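Local coordinates for peptidoglycan synthetase penicillin-binding protein 3 (Bifidobacterium adolescentis, PDB 4YE5) that probably binds penicillin and cross-links peptidoglycan as a transpeptidase in building the bacterial cell wall, at residues S295-L300 and D352-E357; Q320-A325 and R395-F400; A336-Q341 and V345-A350. All coordinates share one frame; numbering follows the deposited sequence.

How the interactions relate
All three contacts lie in the transpeptidase domain, on the same side of the chain's centre. The centres of interactions 1 and 2 are about 15 Å apart, those of 1 and 3 about 13 Å, and those of 2 and 3 about 11 Å. Interaction 3 joins two consecutive helices, 335-340 and 344-350. It is nested inside the chain loops closed by interactions 1 and 2, which cross each other. Selenomethionines M297 and M347 join interaction 1 to interaction 3. N356 and R395 probably hydrogen-bond between interactions 1 and 2, and D324 probably does so with V345 between 2 and 3. They form one packed region of helices, loop and hairpin beside the likely SxxK helix, 290-299.

Interaction 1: S295-L300 and D352-E357; sequences SGMLQL and DKMTNE
M297 and M354 have the closest CA atoms of the two segments, 7.2 Å apart, where helix 290-299 faces the loop leading into helix 356-365. Both residues are selenomethionines. M354 carries the contact, and its bond from CA to CB is directed toward the helix. Its CG lies opposite the backbone N (chi1 -160°), and the chain then runs extended. This sends the selenium and the terminal methyl straight across to the helix surface. The methyl reaches the backbone itself: M354 CE is 3.8 Å from G296 CA. It is also 3.9 Å from the carbonyl carbon, G296 C. G296 has no side chain, so the methyl can rest directly on the helix main chain. Two side chains of 295-300, M297 and L300, flank the approach. M297 meets it with its CG, which is 3.9 Å from M354 SE. L300 meets it with one methyl branch, L300 CD1, 4.0 Å from M354 CE. Each of these side chains crosses that of M354 at about a right angle. M354 therefore sits as a single extended arm between M297 and L300, with G296 at its end.

The neighbours continue this apolar setting. M354 also touches F362 of helix 356-365 and L302. M297 packs on M347 and A350 of helix 344-350. The backbone around M354 is fixed by polar bonds: its carbonyl O accepts a hydrogen bond from R359 NE. T355 is the N-cap of helix 356-365.

The contact joins the likely SxxK helix to the loop between two later helices. Every touching group across it is carbon or selenium, apart from the peptide of G296. Adhesion therefore rests on dispersion and the burial of apolar surface, with no charge or directional bond between the segments.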
ATOM      1  N   SER A 295      16.964 -23.978   0.681  1.00 17.04           N
ATOM      2  CA  SER A 295      16.529 -24.010   2.065  1.00 18.14           C
ATOM      3  C   SER A 295      15.810 -25.331   2.347  1.00 22.60           C
ATOM      4  O   SER A 295      16.030 -25.967   3.399  1.00 24.30           O
ATOM      5  CB  SER A 295      15.610 -22.824   2.382  1.00 18.52           C
ATOM      6  OG  SER A 295      16.349 -21.613   2.372  1.00 22.04           O
ATOM      7  N   GLY A 296      14.963 -25.745   1.402  1.00 23.18           N
ATOM      8  CA  GLY A 296      14.243 -27.011   1.499  1.00 26.75           C
ATOM      9  C   GLY A 296      15.194 -28.212   1.557  1.00 27.19           C
ATOM     10  O   GLY A 296      15.017 -29.124   2.372  1.00 30.67           O
HETATM   11  N   MSE A 297      16.219 -28.202   0.707  1.00 24.56           N
HETATM   12  CA  MSE A 297      17.195 -29.289   0.666  1.00 27.79           C
HETATM   13  C   MSE A 297      17.920 -29.458   1.989  1.00 37.60           C
HETATM   14  O   MSE A 297      18.143 -30.581   2.452  1.00 37.24           O
HETATM   15  CB  MSE A 297      18.233 -29.055  -0.430  1.00 21.92           C
HETATM   16  CG  MSE A 297      17.655 -29.072  -1.817  1.00 27.23           C
HETATM   17 SE   MSE A 297      19.027 -28.604  -3.078  0.55 28.63          SE
HETATM   18  CE  MSE A 297      17.871 -28.369  -4.634  1.00 21.30           C
ATOM     19  N   LEU A 298      18.309 -28.337   2.585  1.00 30.16           N
ATOM     20  CA  LEU A 298      18.992 -28.370   3.874  1.00 30.09           C
ATOM     21  C   LEU A 298      18.037 -28.858   4.950  1.00 29.33           C
ATOM     22  O   LEU A 298      18.376 -29.737   5.714  1.00 30.04           O
ATOM     23  CB  LEU A 298      19.523 -26.996   4.249  1.00 24.58           C
ATOM     24  CG  LEU A 298      20.568 -26.431   3.280  1.00 25.30           C
ATOM     25  CD1 LEU A 298      20.926 -25.027   3.724  1.00 24.95           C
ATOM     26  CD2 LEU A 298      21.815 -27.316   3.254  1.00 26.60           C
ATOM     27  N   GLN A 299      16.842 -28.272   4.999  1.00 26.63           N
ATOM     28  CA  GLN A 299      15.852 -28.623   6.003  1.00 27.05           C
ATOM     29  C   GLN A 299      15.539 -30.120   6.020  1.00 35.16           C
ATOM     30  O   GLN A 299      15.401 -30.715   7.092  1.00 32.00           O
ATOM     31  CB  GLN A 299      14.567 -27.822   5.807  1.00 24.11           C
ATOM     32  CG  GLN A 299      13.494 -28.103   6.851  1.00 28.96           C
ATOM     33  CD  GLN A 299      13.899 -27.624   8.238  1.00 33.88           C
ATOM     34  OE1 GLN A 299      14.624 -26.632   8.375  1.00 26.64           O
ATOM     35  NE2 GLN A 299      13.460 -28.347   9.272  1.00 29.96           N
ATOM     36  N   LEU A 300      15.431 -30.709   4.830  1.00 29.55           N
ATOM     37  CA  LEU A 300      15.056 -32.108   4.673  1.00 31.52           C
ATOM     38  C   LEU A 300      16.251 -33.014   4.884  1.00 32.76           C
ATOM     39  O   LEU A 300      16.109 -34.237   4.903  1.00 32.78           O
ATOM     40  CB  LEU A 300      14.479 -32.349   3.273  1.00 33.67           C
ATOM     41  CG  LEU A 300      13.128 -31.683   2.983  1.00 34.32           C
ATOM     42  CD1 LEU A 300      12.804 -31.732   1.484  1.00 30.99           C
ATOM     43  CD2 LEU A 300      12.032 -32.361   3.812  1.00 38.08           C
ATOM     44  N   ASP A 352      18.366 -33.841  -6.826  1.00 33.56           N
ATOM     45  CA  ASP A 352      18.043 -35.155  -7.396  1.00 39.05           C
ATOM     46  C   ASP A 352      17.010 -35.937  -6.587  1.00 43.60           C
ATOM     47  O   ASP A 352      16.058 -36.486  -7.153  1.00 43.96           O
ATOM     48  CB  ASP A 352      19.322 -35.994  -7.558  1.00 41.11           C
ATOM     49  CG  ASP A 352      19.054 -37.378  -8.142  1.00 55.00           C
ATOM     50  OD1 ASP A 352      18.219 -37.500  -9.068  1.00 60.26           O
ATOM     51  OD2 ASP A 352      19.692 -38.349  -7.678  1.00 58.72           O
ATOM     52  N   LYS A 353      17.198 -35.978  -5.267  1.00 38.11           N
ATOM     53  CA  LYS A 353      16.365 -36.814  -4.401  1.00 37.77           C
ATOM     54  C   LYS A 353      15.144 -36.070  -3.848  1.00 38.84           C
ATOM     55  O   LYS A 353      14.288 -36.664  -3.192  1.00 39.59           O
ATOM     56  CB  LYS A 353      17.191 -37.392  -3.244  1.00 42.21           C
ATOM     57  CG  LYS A 353      18.346 -38.297  -3.665  1.00 46.18           C
ATOM     58  CD  LYS A 353      17.835 -39.544  -4.345  1.00 53.47           C
ATOM     59  CE  LYS A 353      18.962 -40.522  -4.632  1.00 61.42           C
ATOM     60  NZ  LYS A 353      18.441 -41.737  -5.304  1.00 65.61           N
HETATM   61  N   MSE A 354      15.070 -34.771  -4.097  1.00 34.52           N
HETATM   62  CA  MSE A 354      13.926 -33.984  -3.650  1.00 29.59           C
HETATM   63  C   MSE A 354      12.697 -34.296  -4.506  1.00 34.29           C
HETATM   64  O   MSE A 354      12.699 -34.032  -5.708  1.00 32.49           O
HETATM   65  CB  MSE A 354      14.251 -32.495  -3.759  1.00 27.58           C
HETATM   66  CG  MSE A 354      13.372 -31.606  -2.902  1.00 33.65           C
HETATM   67 SE   MSE A 354      14.011 -29.759  -2.952  0.54 29.61          SE
HETATM   68  CE  MSE A 354      12.949 -29.084  -1.468  1.00 23.39           C
ATOM     69  N   THR A 355      11.649 -34.840  -3.890  1.00 35.24           N
ATOM     70  CA  THR A 355      10.449 -35.218  -4.631  1.00 35.58           C
ATOM     71  C   THR A 355       9.677 -33.988  -5.054  1.00 34.65           C
ATOM     72  O   THR A 355       9.835 -32.927  -4.453  1.00 32.73           O
ATOM     73  CB  THR A 355       9.491 -36.106  -3.798  1.00 40.74           C
ATOM     74  OG1 THR A 355       8.905 -35.330  -2.743  1.00 41.48           O
ATOM     75  CG2 THR A 355      10.216 -37.345  -3.215  1.00 39.95           C
ATOM     76  N   ASN A 356       8.851 -34.140  -6.092  1.00 36.16           N
ATOM     77  CA  ASN A 356       7.927 -33.094  -6.538  1.00 33.83           C
ATOM     78  C   ASN A 356       7.164 -32.464  -5.370  1.00 35.19           C
ATOM     79  O   ASN A 356       7.047 -31.243  -5.274  1.00 34.38           O
ATOM     80  CB  ASN A 356       6.902 -33.673  -7.527  1.00 41.13           C
ATOM     81  CG  ASN A 356       7.437 -33.780  -8.951  1.00 48.21           C
ATOM     82  OD1 ASN A 356       8.613 -33.539  -9.208  1.00 47.06           O
ATOM     83  ND2 ASN A 356       6.559 -34.142  -9.886  1.00 52.69           N
ATOM     84  N   GLU A 357       6.649 -33.303  -4.478  1.00 36.79           N
ATOM     85  CA  GLU A 357       5.862 -32.807  -3.358  1.00 39.64           C
ATOM     86  C   GLU A 357       6.700 -31.931  -2.432  1.00 28.59           C
ATOM     87  O   GLU A 357       6.239 -30.889  -1.975  1.00 29.53           O
ATOM     88  CB  GLU A 357       5.230 -33.961  -2.570  1.00 50.24           C
ATOM     89  CG  GLU A 357       4.342 -33.483  -1.425  1.00 62.83           C
ATOM     90  CD  GLU A 357       3.823 -34.614  -0.558  1.00 76.59           C
ATOM     91  OE1 GLU A 357       4.183 -35.782  -0.824  1.00 81.95           O
ATOM     92  OE2 GLU A 357       3.056 -34.332   0.392  1.00 79.12           O
TER

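Interaction 2: Q320-A325 and R395-F400; sequences QTYKDA and RNTVLF
Y322 and F400 reach each other by different first torsions. Y322 carries its CG beside the backbone N (chi1 -54°), which extends the ring from the strand toward the helix. F400 has its CG between the backbone N and the carbonyl carbon (chi1 44°), which folds its ring back against its own chain. T397 CA then lies over one face of that ring, 3.6 Å above the plane. The far end of the F400 ring meets the tyrosine: F400 CZ is 4.2 Å from Y322 CD1, which lies near the plane of the phenylalanine. N396 closes on the outer end of the tyrosine. N396 CB is 3.6 Å from Y322 CZ, and N396 ND2 stands 3.0 Å from Y322 OH. The amide plane is steeply turned against the ring, by 78°. T397 CG2 lies at the edge of the Y322 ring, near its plane.

Y322 belongs to the two-stranded antiparallel sheet 314-317/320-323 of the transpeptidase domain, and the contact ties this hairpin to helix 394-397. V348 of helix 344-350 touches both aromatic side chains. F400 also touches K290 of the probable SxxK motif. The other end of the N396 amide, OD1, accepts a hydrogen bond from R359 NH1.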
ATOM      1  N   GLN A 320      15.797 -34.329 -20.778  1.00 49.06           N
ATOM      2  CA  GLN A 320      15.788 -32.870 -20.708  1.00 48.90           C
ATOM      3  C   GLN A 320      17.182 -32.330 -20.418  1.00 50.30           C
ATOM      4  O   GLN A 320      17.871 -32.830 -19.530  1.00 52.23           O
ATOM      5  CB  GLN A 320      14.802 -32.380 -19.642  1.00 52.33           C
ATOM      6  CG  GLN A 320      13.353 -32.707 -19.944  1.00 54.94           C
ATOM      7  CD  GLN A 320      12.884 -32.105 -21.258  1.00 56.43           C
ATOM      8  OE1 GLN A 320      13.184 -30.948 -21.570  1.00 55.26           O
ATOM      9  NE2 GLN A 320      12.148 -32.892 -22.037  1.00 57.12           N
ATOM     10  N   THR A 321      17.594 -31.308 -21.163  1.00 45.71           N
ATOM     11  CA  THR A 321      18.921 -30.732 -20.987  1.00 44.90           C
ATOM     12  C   THR A 321      18.858 -29.363 -20.334  1.00 47.15           C
ATOM     13  O   THR A 321      18.080 -28.497 -20.748  1.00 46.98           O
ATOM     14  CB  THR A 321      19.693 -30.671 -22.319  1.00 48.69           C
ATOM     15  OG1 THR A 321      20.030 -32.003 -22.722  1.00 55.92           O
ATOM     16  CG2 THR A 321      20.976 -29.860 -22.168  1.00 42.47           C
ATOM     17  N   TYR A 322      19.661 -29.183 -19.288  1.00 45.01           N
ATOM     18  CA  TYR A 322      19.711 -27.910 -18.568  1.00 38.64           C
ATOM     19  C   TYR A 322      21.089 -27.274 -18.675  1.00 35.95           C
ATOM     20  O   TYR A 322      22.106 -27.968 -18.626  1.00 34.57           O
ATOM     21  CB  TYR A 322      19.313 -28.101 -17.099  1.00 36.72           C
ATOM     22  CG  TYR A 322      17.982 -28.788 -16.946  1.00 36.37           C
ATOM     23  CD1 TYR A 322      16.798 -28.053 -16.896  1.00 30.07           C
ATOM     24  CD2 TYR A 322      17.904 -30.179 -16.884  1.00 38.21           C
ATOM     25  CE1 TYR A 322      15.577 -28.681 -16.763  1.00 31.54           C
ATOM     26  CE2 TYR A 322      16.687 -30.821 -16.750  1.00 41.43           C
ATOM     27  CZ  TYR A 322      15.526 -30.073 -16.694  1.00 38.86           C
ATOM     28  OH  TYR A 322      14.315 -30.721 -16.570  1.00 40.35           O
ATOM     29  N   LYS A 323      21.111 -25.952 -18.829  1.00 39.06           N
ATOM     30  CA  LYS A 323      22.358 -25.213 -18.991  1.00 44.02           C
ATOM     31  C   LYS A 323      22.431 -24.046 -18.015  1.00 35.32           C
ATOM     32  O   LYS A 323      21.406 -23.500 -17.603  1.00 37.16           O
ATOM     33  CB  LYS A 323      22.480 -24.676 -20.421  1.00 50.02           C
ATOM     34  CG  LYS A 323      22.738 -25.750 -21.462  1.00 63.14           C
ATOM     35  CD  LYS A 323      23.038 -25.150 -22.832  1.00 69.14           C
ATOM     36  CE  LYS A 323      23.601 -26.197 -23.795  1.00 70.13           C
ATOM     37  NZ  LYS A 323      22.599 -27.243 -24.155  1.00 69.93           N
ATOM     38  N   ASP A 324      23.647 -23.663 -17.646  1.00 32.77           N
ATOM     39  CA  ASP A 324      23.837 -22.424 -16.901  1.00 36.32           C
ATOM     40  C   ASP A 324      23.921 -21.272 -17.901  1.00 30.97           C
ATOM     41  O   ASP A 324      24.106 -21.503 -19.090  1.00 33.29           O
ATOM     42  CB  ASP A 324      25.079 -22.497 -16.003  1.00 35.07           C
ATOM     43  CG  ASP A 324      24.863 -23.401 -14.781  1.00 35.86           C
ATOM     44  OD1 ASP A 324      23.685 -23.696 -14.473  1.00 32.77           O
ATOM     45  OD2 ASP A 324      25.858 -23.809 -14.132  1.00 27.03           O
ATOM     46  N   ALA A 325      23.788 -20.045 -17.413  1.00 29.92           N
ATOM     47  CA  ALA A 325      23.786 -18.859 -18.264  1.00 36.25           C
ATOM     48  C   ALA A 325      25.094 -18.711 -19.024  1.00 42.93           C
ATOM     49  O   ALA A 325      25.135 -18.142 -20.118  1.00 47.05           O
ATOM     50  CB  ALA A 325      23.527 -17.622 -17.421  1.00 33.21           C
ATOM     51  N   ARG A 395       9.326 -29.502 -13.353  1.00 31.26           N
ATOM     52  CA  ARG A 395       9.633 -30.001 -12.008  1.00 34.04           C
ATOM     53  C   ARG A 395      11.060 -29.609 -11.624  1.00 33.99           C
ATOM     54  O   ARG A 395      11.388 -29.520 -10.443  1.00 33.73           O
ATOM     55  CB  ARG A 395       9.454 -31.527 -11.915  1.00 33.25           C
ATOM     56  CG  ARG A 395      10.546 -32.322 -12.622  1.00 32.75           C
ATOM     57  CD  ARG A 395      10.401 -33.824 -12.412  1.00 46.58           C
ATOM     58  NE  ARG A 395      10.470 -34.215 -11.002  1.00 48.10           N
ATOM     59  CZ  ARG A 395      11.582 -34.592 -10.377  1.00 48.54           C
ATOM     60  NH1 ARG A 395      11.541 -34.937  -9.093  1.00 43.44           N
ATOM     61  NH2 ARG A 395      12.736 -34.628 -11.032  1.00 49.74           N
ATOM     62  N   ASN A 396      11.901 -29.359 -12.629  1.00 35.54           N
ATOM     63  CA  ASN A 396      13.287 -28.939 -12.393  1.00 34.34           C
ATOM     64  C   ASN A 396      13.520 -27.430 -12.431  1.00 32.35           C
ATOM     65  O   ASN A 396      14.247 -26.874 -11.593  1.00 29.23           O
ATOM     66  CB  ASN A 396      14.223 -29.655 -13.371  1.00 36.88           C
ATOM     67  CG  ASN A 396      14.530 -31.065 -12.932  1.00 37.26           C
ATOM     68  OD1 ASN A 396      14.890 -31.293 -11.774  1.00 31.26           O
ATOM     69  ND2 ASN A 396      14.365 -32.032 -13.841  1.00 31.20           N
ATOM     70  N   THR A 397      12.896 -26.754 -13.391  1.00 24.28           N
ATOM     71  CA  THR A 397      13.013 -25.292 -13.479  1.00 22.76           C
ATOM     72  C   THR A 397      12.471 -24.608 -12.219  1.00 24.23           C
ATOM     73  O   THR A 397      12.898 -23.508 -11.863  1.00 22.38           O
ATOM     74  CB  THR A 397      12.283 -24.720 -14.719  1.00 23.94           C
ATOM     75  OG1 THR A 397      10.886 -25.002 -14.623  1.00 28.04           O
ATOM     76  CG2 THR A 397      12.830 -25.338 -16.021  1.00 24.56           C
ATOM     77  N   VAL A 398      11.545 -25.264 -11.528  1.00 27.74           N
ATOM     78  CA  VAL A 398      10.999 -24.692 -10.293  1.00 23.93           C
ATOM     79  C   VAL A 398      12.108 -24.536  -9.234  1.00 24.27           C
ATOM     80  O   VAL A 398      12.006 -23.701  -8.332  1.00 24.45           O
ATOM     81  CB  VAL A 398       9.822 -25.544  -9.745  1.00 28.41           C
ATOM     82  CG1 VAL A 398      10.327 -26.691  -8.891  1.00 27.09           C
ATOM     83  CG2 VAL A 398       8.862 -24.681  -8.944  1.00 30.74           C
ATOM     84  N   LEU A 399      13.173 -25.329  -9.363  1.00 24.31           N
ATOM     85  CA  LEU A 399      14.313 -25.251  -8.443  1.00 22.32           C
ATOM     86  C   LEU A 399      15.063 -23.945  -8.600  1.00 26.73           C
ATOM     87  O   LEU A 399      15.704 -23.481  -7.659  1.00 25.26           O
ATOM     88  CB  LEU A 399      15.304 -26.398  -8.681  1.00 21.51           C
ATOM     89  CG  LEU A 399      14.816 -27.832  -8.468  1.00 22.99           C
ATOM     90  CD1 LEU A 399      15.958 -28.809  -8.768  1.00 24.22           C
ATOM     91  CD2 LEU A 399      14.271 -28.024  -7.035  1.00 30.46           C
ATOM     92  N   PHE A 400      15.012 -23.355  -9.790  1.00 22.90           N
ATOM     93  CA  PHE A 400      15.751 -22.110 -10.005  1.00 23.25           C
ATOM     94  C   PHE A 400      14.911 -20.904 -10.425  1.00 26.04           C
ATOM     95  O   PHE A 400      15.331 -20.087 -11.242  1.00 23.14           O
ATOM     96  CB  PHE A 400      16.987 -22.303 -10.905  1.00 26.94           C
ATOM     97  CG  PHE A 400      16.759 -23.162 -12.124  1.00 30.89           C
ATOM     98  CD1 PHE A 400      16.327 -22.601 -13.320  1.00 22.65           C
ATOM     99  CD2 PHE A 400      17.041 -24.520 -12.087  1.00 28.67           C
ATOM    100  CE1 PHE A 400      16.160 -23.398 -14.460  1.00 26.07           C
ATOM    101  CE2 PHE A 400      16.864 -25.322 -13.210  1.00 29.79           C
ATOM    102  CZ  PHE A 400      16.427 -24.756 -14.402  1.00 31.89           C
TER

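Interaction 3: A336-Q341 and V345-A350; sequences AGILEQ and VGMVIA
I338 and G346 bring helix 335-340 against helix 344-350, with their CA atoms 5.6 Å apart. The first kind of contact is side chain on backbone. The bond from CA to CB of I338 is directed toward the second helix, and both branches lie on that helix's main chain. The longer branch goes to the glycine: I338 CD1 is 3.7 Å from G346 CA. I338 CG1, one bond further in, is 3.8 Å from the same G346 CA. The shorter branch lies by the next peptide, with I338 CG2 3.7 Å from M347 N. The first torsion sets this division. CG2 is opposite the backbone N, while CG1 lies beside it (chi1 -77°). With no side chain on G346, the isoleucine can sit directly on the helix backbone.

The second kind is apolar side chain on side chain. I338 CG2 meets selenomethionine M347 at its selenium, M347 SE, at 3.9 Å. A bend at chi2 (-60°) keeps the selenium of M347 beside I338 CG2, and a second at chi3 (-75°) sets the direction of the terminal methyl. Around the pair, I338 also packs on F309 and V311 of strand 308-311. M347 touches K290, M294 and M297 of helix 290-299.

The polar bonds come from the chain between I338 and M347. L339 O accepts a hydrogen bond from K486 NZ. G346 N is bonded to S343 OG, and V345 N to D324 OD1.

Two consecutive helices joined by a short connection pack against each other. S343 lies in the connection and N344 starts the second helix, in a Ser-Ser-Asn sequence consistent with the SxN motif of penicillin-binding transpeptidases. K290 and K486 belong to the likely SxxK and KSG motifs, so this helix pair appears to border the active site of this fold.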
ATOM      1  N   ALA A 336      26.784 -24.217  -1.250  1.00 23.52           N
ATOM      2  CA  ALA A 336      26.799 -22.762  -1.123  1.00 24.05           C
ATOM      3  C   ALA A 336      27.284 -22.095  -2.421  1.00 20.59           C
ATOM      4  O   ALA A 336      26.726 -21.084  -2.859  1.00 23.46           O
ATOM      5  CB  ALA A 336      27.664 -22.336   0.065  1.00 21.27           C
ATOM      6  N   GLY A 337      28.304 -22.672  -3.047  1.00 21.72           N
ATOM      7  CA  GLY A 337      28.824 -22.136  -4.303  1.00 23.59           C
ATOM      8  C   GLY A 337      27.847 -22.238  -5.467  1.00 22.59           C
ATOM      9  O   GLY A 337      27.829 -21.381  -6.350  1.00 25.15           O
ATOM     10  N   ILE A 338      27.038 -23.295  -5.486  1.00 23.36           N
ATOM     11  CA  ILE A 338      25.986 -23.412  -6.502  1.00 22.95           C
ATOM     12  C   ILE A 338      25.021 -22.213  -6.415  1.00 24.85           C
ATOM     13  O   ILE A 338      24.574 -21.670  -7.445  1.00 19.97           O
ATOM     14  CB  ILE A 338      25.236 -24.772  -6.394  1.00 21.98           C
ATOM     15  CG1 ILE A 338      26.113 -25.889  -6.993  1.00 27.82           C
ATOM     16  CG2 ILE A 338      23.867 -24.710  -7.093  1.00 24.01           C
ATOM     17  CD1 ILE A 338      25.768 -27.304  -6.524  1.00 24.77           C
ATOM     18  N   LEU A 339      24.716 -21.795  -5.188  1.00 24.00           N
ATOM     19  CA  LEU A 339      23.889 -20.609  -4.965  1.00 24.68           C
ATOM     20  C   LEU A 339      24.624 -19.354  -5.458  1.00 23.25           C
ATOM     21  O   LEU A 339      24.094 -18.559  -6.240  1.00 20.91           O
ATOM     22  CB  LEU A 339      23.553 -20.427  -3.468  1.00 17.27           C
ATOM     23  CG  LEU A 339      22.647 -19.210  -3.210  1.00 17.52           C
ATOM     24  CD1 LEU A 339      21.232 -19.411  -3.838  1.00 21.74           C
ATOM     25  CD2 LEU A 339      22.555 -18.778  -1.725  1.00 15.78           C
ATOM     26  N   GLU A 340      25.852 -19.192  -4.976  1.00 18.90           N
ATOM     27  CA  GLU A 340      26.670 -18.027  -5.287  1.00 23.93           C
ATOM     28  C   GLU A 340      26.890 -17.857  -6.800  1.00 25.64           C
ATOM     29  O   GLU A 340      26.909 -16.735  -7.330  1.00 20.47           O
ATOM     30  CB  GLU A 340      28.023 -18.159  -4.588  1.00 24.96           C
ATOM     31  CG  GLU A 340      28.974 -17.040  -4.910  1.00 26.26           C
ATOM     32  CD  GLU A 340      30.380 -17.532  -5.182  1.00 34.29           C
ATOM     33  OE1 GLU A 340      30.598 -18.770  -5.201  1.00 30.19           O
ATOM     34  OE2 GLU A 340      31.266 -16.674  -5.383  1.00 32.54           O
ATOM     35  N   GLN A 341      27.044 -18.977  -7.491  1.00 19.75           N
ATOM     36  CA  GLN A 341      27.311 -18.949  -8.930  1.00 24.29           C
ATOM     37  C   GLN A 341      26.038 -19.032  -9.766  1.00 28.31           C
ATOM     38  O   GLN A 341      26.108 -19.099 -10.984  1.00 21.81           O
ATOM     39  CB  GLN A 341      28.252 -20.092  -9.304  1.00 22.12           C
ATOM     40  CG  GLN A 341      29.597 -20.027  -8.556  1.00 24.66           C
ATOM     41  CD  GLN A 341      30.600 -19.120  -9.255  1.00 28.13           C
ATOM     42  OE1 GLN A 341      30.310 -18.560 -10.313  1.00 28.65           O
ATOM     43  NE2 GLN A 341      31.781 -18.982  -8.673  1.00 32.45           N
ATOM     44  N   VAL A 345      22.375 -25.836 -13.217  1.00 24.97           N
ATOM     45  CA  VAL A 345      22.825 -27.207 -13.384  1.00 26.12           C
ATOM     46  C   VAL A 345      23.120 -27.802 -12.004  1.00 35.70           C
ATOM     47  O   VAL A 345      22.661 -28.893 -11.685  1.00 27.00           O
ATOM     48  CB  VAL A 345      24.054 -27.303 -14.314  1.00 29.95           C
ATOM     49  CG1 VAL A 345      24.645 -28.715 -14.278  1.00 29.84           C
ATOM     50  CG2 VAL A 345      23.672 -26.907 -15.758  1.00 27.73           C
ATOM     51  N   GLY A 346      23.849 -27.063 -11.173  1.00 30.08           N
ATOM     52  CA  GLY A 346      24.094 -27.495  -9.806  1.00 30.00           C
ATOM     53  C   GLY A 346      22.820 -27.784  -9.018  1.00 26.16           C
ATOM     54  O   GLY A 346      22.762 -28.752  -8.257  1.00 30.52           O
HETATM   55  N   MSE A 347      21.797 -26.958  -9.208  1.00 23.44           N
HETATM   56  CA  MSE A 347      20.533 -27.137  -8.497  1.00 22.99           C
HETATM   57  C   MSE A 347      19.843 -28.425  -8.933  1.00 28.28           C
HETATM   58  O   MSE A 347      19.284 -29.156  -8.120  1.00 29.29           O
HETATM   59  CB  MSE A 347      19.592 -25.949  -8.724  1.00 21.59           C
HETATM   60  CG  MSE A 347      20.012 -24.646  -8.047  1.00 20.20           C
HETATM   61 SE   MSE A 347      20.133 -24.814  -6.111  0.62 25.50          SE
HETATM   62  CE  MSE A 347      18.250 -24.828  -5.606  1.00 19.42           C
ATOM     63  N   VAL A 348      19.868 -28.693 -10.230  1.00 25.21           N
ATOM     64  CA  VAL A 348      19.302 -29.941 -10.748  1.00 29.03           C
ATOM     65  C   VAL A 348      20.014 -31.160 -10.180  1.00 31.42           C
ATOM     66  O   VAL A 348      19.374 -32.122  -9.754  1.00 29.74           O
ATOM     67  CB  VAL A 348      19.344 -29.971 -12.282  1.00 30.40           C
ATOM     68  CG1 VAL A 348      19.081 -31.394 -12.818  1.00 32.69           C
ATOM     69  CG2 VAL A 348      18.355 -28.940 -12.834  1.00 32.64           C
ATOM     70  N   ILE A 349      21.340 -31.118 -10.167  1.00 28.49           N
ATOM     71  CA  ILE A 349      22.108 -32.210  -9.588  1.00 33.11           C
ATOM     72  C   ILE A 349      21.835 -32.351  -8.088  1.00 33.67           C
ATOM     73  O   ILE A 349      21.521 -33.441  -7.613  1.00 36.53           O
ATOM     74  CB  ILE A 349      23.620 -32.037  -9.831  1.00 31.83           C
ATOM     75  CG1 ILE A 349      23.907 -32.098 -11.333  1.00 36.30           C
ATOM     76  CG2 ILE A 349      24.402 -33.133  -9.082  1.00 31.79           C
ATOM     77  CD1 ILE A 349      25.346 -31.843 -11.713  1.00 37.52           C
ATOM     78  N   ALA A 350      21.935 -31.247  -7.350  1.00 28.28           N
ATOM     79  CA  ALA A 350      21.724 -31.275  -5.903  1.00 27.99           C
ATOM     80  C   ALA A 350      20.318 -31.739  -5.526  1.00 32.86           C
ATOM     81  O   ALA A 350      20.133 -32.412  -4.523  1.00 33.63           O
ATOM     82  CB  ALA A 350      21.996 -29.892  -5.291  1.00 25.69           C
TER